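Local coordinates for protein fatty acid amide hydrolase (Candida albicans, PDB 6KVR) that probably hydrolyses amides of monocarboxylic acids, including fatty acids, to the carboxylate and ammonium as a member of the amidase signature family, at residues K386-T391 with W487-F492; V392-N397 with R438-T443. All coordinates share one frame; numbering follows the deposited sequence.

Contact 1 of 2, residues K386-T391 with W487-F492; sequences KLAYET and WNILDF
L387 O is gripped twice by T391, the residue whose methyl meets I489 of the other helix. T391 OG1 donates to L387 O at 2.8 Å, and T391 N makes the ordinary helical bond to the same L387 O, also at 2.8 Å. The two donors arrive on opposite faces of the carbonyl plane; the hydroxyl stands above it, 37° out, away from the lone-pair directions. With OG1 beside its own backbone N (chi1 -58°), the hydroxyl turns back onto its helix and CG2 is left to face the partner. The polar half of the threonine is thus occupied within helix 385-397, and its methyl is left for the contact.

Both branches of I489 are used. Its CG1 lies anti to the backbone N (chi1 -172°), and the extended arm brings CD1 to T391 CG2 at 3.9 Å, the two side chains crossing at about a right angle. The same I489 CD1 rests against A388 O at 3.9 Å. On its other branch, I489 CG2 faces A388 CB at 4.1 Å. The small alanine lets the isoleucine settle close to the backbone, where the A388 and I489 CA atoms stand 7.0 Å apart. All three residues are buried, and L486, about one turn before I489 on the same helix, also touches A388.

Just beyond I489 the second helix ends in a Schellman motif: D491, with positive phi, is its C-prime residue, and F492 N bonds to W487 O at 3.3 Å. D491 is anchored there by salt bridges to R271 and R549. This buried helix-to-helix contact, with its Schellman-capped helix leading into strand 494-499, belongs to the helical layer around the mixed sheet of the amidase signature fold.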
# COMPACT_ATOMS: atom_id res chain seq x y z
N LYS A 386 -7.12 10.63 20.86
CA LYS A 386 -6.35 11.87 20.90
C LYS A 386 -5.04 11.74 20.13
O LYS A 386 -4.68 12.62 19.35
CB LYS A 386 -6.09 12.29 22.35
CG LYS A 386 -5.28 13.58 22.47
CD LYS A 386 -5.27 14.08 23.91
CE LYS A 386 -4.26 15.21 24.09
NZ LYS A 386 -4.25 15.72 25.49
N LEU A 387 -4.31 10.64 20.33
CA LEU A 387 -3.10 10.43 19.54
C LEU A 387 -3.44 10.31 18.05
O LEU A 387 -2.73 10.86 17.20
CB LEU A 387 -2.36 9.19 20.03
CG LEU A 387 -1.02 8.86 19.36
CD1 LEU A 387 -0.00 9.97 19.63
CD2 LEU A 387 -0.50 7.51 19.85
N ALA A 388 -4.53 9.60 17.72
CA ALA A 388 -4.90 9.45 16.32
C ALA A 388 -5.22 10.81 15.70
O ALA A 388 -4.74 11.12 14.60
CB ALA A 388 -6.09 8.51 16.17
N TYR A 389 -5.96 11.65 16.42
CA TYR A 389 -6.33 12.97 15.90
C TYR A 389 -5.11 13.84 15.67
O TYR A 389 -4.96 14.45 14.61
CB TYR A 389 -7.31 13.65 16.86
CG TYR A 389 -7.72 15.04 16.43
CD1 TYR A 389 -8.73 15.23 15.49
CD2 TYR A 389 -7.10 16.17 16.96
CE1 TYR A 389 -9.13 16.51 15.10
CE2 TYR A 389 -7.49 17.47 16.56
CZ TYR A 389 -8.50 17.62 15.64
OH TYR A 389 -8.89 18.90 15.23
N GLU A 390 -4.21 13.89 16.66
CA GLU A 390 -3.01 14.71 16.55
C GLU A 390 -2.08 14.20 15.47
O GLU A 390 -1.49 14.99 14.72
CB GLU A 390 -2.26 14.76 17.88
CG GLU A 390 -2.80 15.79 18.85
CD GLU A 390 -2.47 15.48 20.31
OE1 GLU A 390 -3.06 16.13 21.20
OE2 GLU A 390 -1.60 14.61 20.56
N THR A 391 -1.91 12.88 15.37
CA THR A 391 -1.00 12.35 14.37
C THR A 391 -1.50 12.64 12.97
O THR A 391 -0.74 13.09 12.10
CB THR A 391 -0.79 10.84 14.56
OG1 THR A 391 -0.29 10.59 15.87
CG2 THR A 391 0.22 10.31 13.53
N TRP A 487 -10.97 7.21 10.82
CA TRP A 487 -10.95 6.12 9.85
C TRP A 487 -10.05 6.40 8.65
O TRP A 487 -9.75 5.47 7.88
CB TRP A 487 -12.39 5.79 9.41
CG TRP A 487 -13.25 5.67 10.64
CD1 TRP A 487 -14.23 6.52 11.04
CD2 TRP A 487 -13.15 4.66 11.68
NE1 TRP A 487 -14.76 6.10 12.24
CE2 TRP A 487 -14.11 4.97 12.65
CE3 TRP A 487 -12.34 3.53 11.86
CZ2 TRP A 487 -14.29 4.18 13.80
CZ3 TRP A 487 -12.53 2.75 13.00
CH2 TRP A 487 -13.49 3.09 13.96
N ASN A 488 -9.56 7.64 8.49
CA ASN A 488 -8.54 7.87 7.47
C ASN A 488 -7.17 7.41 7.94
O ASN A 488 -6.42 6.80 7.17
CB ASN A 488 -8.48 9.35 7.09
CG ASN A 488 -9.75 9.82 6.41
OD1 ASN A 488 -10.57 10.50 7.02
ND2 ASN A 488 -9.94 9.43 5.16
N ILE A 489 -6.82 7.69 9.20
CA ILE A 489 -5.50 7.26 9.65
C ILE A 489 -5.48 5.74 9.85
O ILE A 489 -4.48 5.09 9.56
CB ILE A 489 -5.04 8.04 10.91
CG1 ILE A 489 -3.59 7.69 11.23
CG2 ILE A 489 -5.91 7.74 12.13
CD1 ILE A 489 -3.01 8.44 12.44
N LEU A 490 -6.59 5.15 10.29
CA LEU A 490 -6.66 3.68 10.37
C LEU A 490 -6.83 3.04 9.00
O LEU A 490 -6.50 1.86 8.84
CB LEU A 490 -7.81 3.24 11.28
CG LEU A 490 -7.77 3.69 12.75
CD1 LEU A 490 -9.05 3.31 13.51
CD2 LEU A 490 -6.54 3.16 13.47
N ASP A 491 -7.34 3.78 8.01
CA ASP A 491 -7.67 3.26 6.68
C ASP A 491 -8.64 2.07 6.75
O ASP A 491 -8.43 1.03 6.12
CB ASP A 491 -6.42 2.87 5.89
CG ASP A 491 -6.72 2.61 4.40
OD1 ASP A 491 -5.89 1.95 3.72
OD2 ASP A 491 -7.80 3.03 3.91
N PHE A 492 -9.72 2.23 7.51
CA PHE A 492 -10.76 1.21 7.53
C PHE A 492 -11.87 1.58 6.55
O PHE A 492 -12.27 2.75 6.48
CB PHE A 492 -11.38 1.06 8.93
CG PHE A 492 -10.52 0.31 9.94
CD1 PHE A 492 -9.17 0.08 9.71
CD2 PHE A 492 -11.08 -0.18 11.12
CE1 PHE A 492 -8.38 -0.60 10.64
CE2 PHE A 492 -10.30 -0.87 12.05
CZ PHE A 492 -8.94 -1.08 11.81

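Contact 2 of 2, residues V392-N397 with R438-T443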
# COMPACT_ATOMS: atom_id res chain seq x y z
N VAL A 392 -2.79 12.42 12.71
CA VAL A 392 -3.26 12.61 11.35
C VAL A 392 -3.26 14.09 10.99
O VAL A 392 -2.94 14.47 9.85
CB VAL A 392 -4.63 11.95 11.13
CG1 VAL A 392 -5.80 12.81 11.68
CG2 VAL A 392 -4.81 11.63 9.63
N HIS A 393 -3.55 14.97 11.95
CA HIS A 393 -3.53 16.39 11.61
C HIS A 393 -2.11 16.91 11.42
O HIS A 393 -1.91 17.85 10.65
CB HIS A 393 -4.30 17.20 12.65
CG HIS A 393 -5.78 17.12 12.46
ND1 HIS A 393 -6.48 15.93 12.56
CD2 HIS A 393 -6.68 18.04 12.04
CE1 HIS A 393 -7.75 16.13 12.27
NE2 HIS A 393 -7.90 17.41 11.95
N LYS A 394 -1.11 16.32 12.11
CA LYS A 394 0.27 16.67 11.79
C LYS A 394 0.60 16.23 10.37
O LYS A 394 1.27 16.96 9.63
CB LYS A 394 1.24 16.00 12.78
CG LYS A 394 1.29 16.61 14.18
CD LYS A 394 2.32 15.84 15.02
CE LYS A 394 2.33 16.25 16.49
NZ LYS A 394 2.72 15.09 17.38
N MSE A 395 0.11 15.04 9.98
CA MSE A 395 0.41 14.43 8.68
C MSE A 395 -0.09 15.31 7.56
O MSE A 395 0.56 15.42 6.52
CB MSE A 395 -0.24 13.04 8.55
CG MSE A 395 0.54 11.88 9.16
SE MSE A 395 -0.52 10.19 9.10
CE MSE A 395 0.86 8.92 9.61
N TYR A 396 -1.26 15.94 7.77
CA TYR A 396 -1.83 16.79 6.73
C TYR A 396 -0.87 17.89 6.32
O TYR A 396 -0.80 18.24 5.13
CB TYR A 396 -3.16 17.41 7.20
CG TYR A 396 -4.29 16.44 7.33
CD1 TYR A 396 -4.37 15.32 6.52
CD2 TYR A 396 -5.31 16.65 8.27
CE1 TYR A 396 -5.42 14.41 6.66
CE2 TYR A 396 -6.37 15.76 8.40
CZ TYR A 396 -6.42 14.64 7.59
OH TYR A 396 -7.45 13.75 7.72
N ASN A 397 -0.13 18.46 7.28
CA ASN A 397 0.64 19.68 7.05
C ASN A 397 2.15 19.49 7.18
O ASN A 397 2.88 20.49 7.17
CB ASN A 397 0.19 20.79 8.00
CG ASN A 397 -1.17 21.36 7.64
OD1 ASN A 397 -1.80 20.92 6.67
ND2 ASN A 397 -1.63 22.34 8.42
N ARG A 438 8.67 9.66 9.35
CA ARG A 438 8.65 8.22 9.56
C ARG A 438 8.12 7.83 10.94
O ARG A 438 7.42 6.82 11.07
CB ARG A 438 10.06 7.65 9.35
CG ARG A 438 10.50 7.67 7.91
CD ARG A 438 11.78 6.88 7.73
NE ARG A 438 12.37 7.13 6.42
CZ ARG A 438 13.59 6.76 6.08
NH1 ARG A 438 14.36 6.09 6.92
NH2 ARG A 438 14.06 7.07 4.87
N GLU A 439 8.41 8.64 11.97
CA GLU A 439 7.85 8.38 13.29
C GLU A 439 6.33 8.50 13.30
O GLU A 439 5.65 7.71 13.98
CB GLU A 439 8.47 9.33 14.32
CG GLU A 439 9.88 8.93 14.77
CD GLU A 439 10.52 10.01 15.62
OE1 GLU A 439 9.78 10.93 16.05
OE2 GLU A 439 11.74 9.95 15.86
N LEU A 440 5.77 9.46 12.56
CA LEU A 440 4.30 9.51 12.44
C LEU A 440 3.76 8.23 11.80
O LEU A 440 2.71 7.72 12.21
CB LEU A 440 3.86 10.73 11.64
CG LEU A 440 4.24 12.14 12.12
CD1 LEU A 440 3.78 13.15 11.08
CD2 LEU A 440 3.67 12.47 13.52
N ASN A 441 4.46 7.70 10.79
CA ASN A 441 4.09 6.43 10.15
C ASN A 441 4.08 5.28 11.16
O ASN A 441 3.22 4.39 11.08
CB ASN A 441 5.09 6.09 9.03
CG ASN A 441 4.97 7.00 7.82
OD1 ASN A 441 3.97 7.71 7.64
ND2 ASN A 441 6.01 7.00 6.99
N VAL A 442 5.07 5.26 12.06
CA VAL A 442 5.14 4.21 13.09
C VAL A 442 3.92 4.28 13.99
O VAL A 442 3.28 3.26 14.27
CB VAL A 442 6.45 4.34 13.90
CG1 VAL A 442 6.38 3.48 15.17
CG2 VAL A 442 7.67 3.92 13.06
N THR A 443 3.58 5.49 14.45
CA THR A 443 2.36 5.68 15.25
C THR A 443 1.12 5.17 14.52
O THR A 443 0.27 4.50 15.11
CB THR A 443 2.20 7.17 15.57
OG1 THR A 443 3.33 7.61 16.34
CG2 THR A 443 0.94 7.40 16.34
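M395, present as selenomethionine, and L440 slide past each other in opposite directions between two helices. M395 CG stays beside its backbone N (chi1 -83°), and from there the chain runs extended through SE to the methyl. Its near end meets the leucine, with M395 CG 4.0 Å from L440 CD1, while its far end passes on to the other helix's backbone, where M395 CE sits 3.4 Å from L440 O. The methyl also approaches an amide, M395 CE lying 3.9 Å from N441 OD1.

L440 points at the first helix, its CG set beside the backbone N (chi1 -59°). The branch at CG then places CD1 between M395 CG and K394 CB, whereas L440 CD2 touches K394 CD at 3.9 Å. Here the lysine crosses the leucine at about a right angle: it runs extended as far as CE, which lays CD across the methyl, and bends at its last torsion, beyond the atom that touches. K394 and M395 are consecutive residues, and T391 of the same helix also touches L440.

N441 starts away from the first helix, but its amide turns back. OD1 is held by S291 OG, and ND2 bonds to G288 O of the second subunit, which also packs on V442, so both ends of the amide are fixed beside the M395 methyl. The short helix axes approach to 10.4 Å with their directions 146° apart, a roughly antiparallel helix pair in the helical layer of the amidase signature fold.

In the fold
Contacts 1 and 2 share helix 385-397, their centres about 9 Å apart, and contact 2 is nested inside the chain loop that contact 1 closes. T391 joins them: its CG2 lies 3.8 Å from L440 O, and T391 OG1 is 3.4 Å from T443 CG2. V392 CG2 also meets I489 CB at 3.8 Å, and helices 385-397, 482-490 and 434-457 pack against one another around T391. Neither contact includes a predicted active-site residue, yet both lie near the site: the I489 side chain is about 9 Å from G255 and that of M395 about 8 Å from the side chain of I254, in the predicted substrate-binding segment that leads to the probable nucleophile S257.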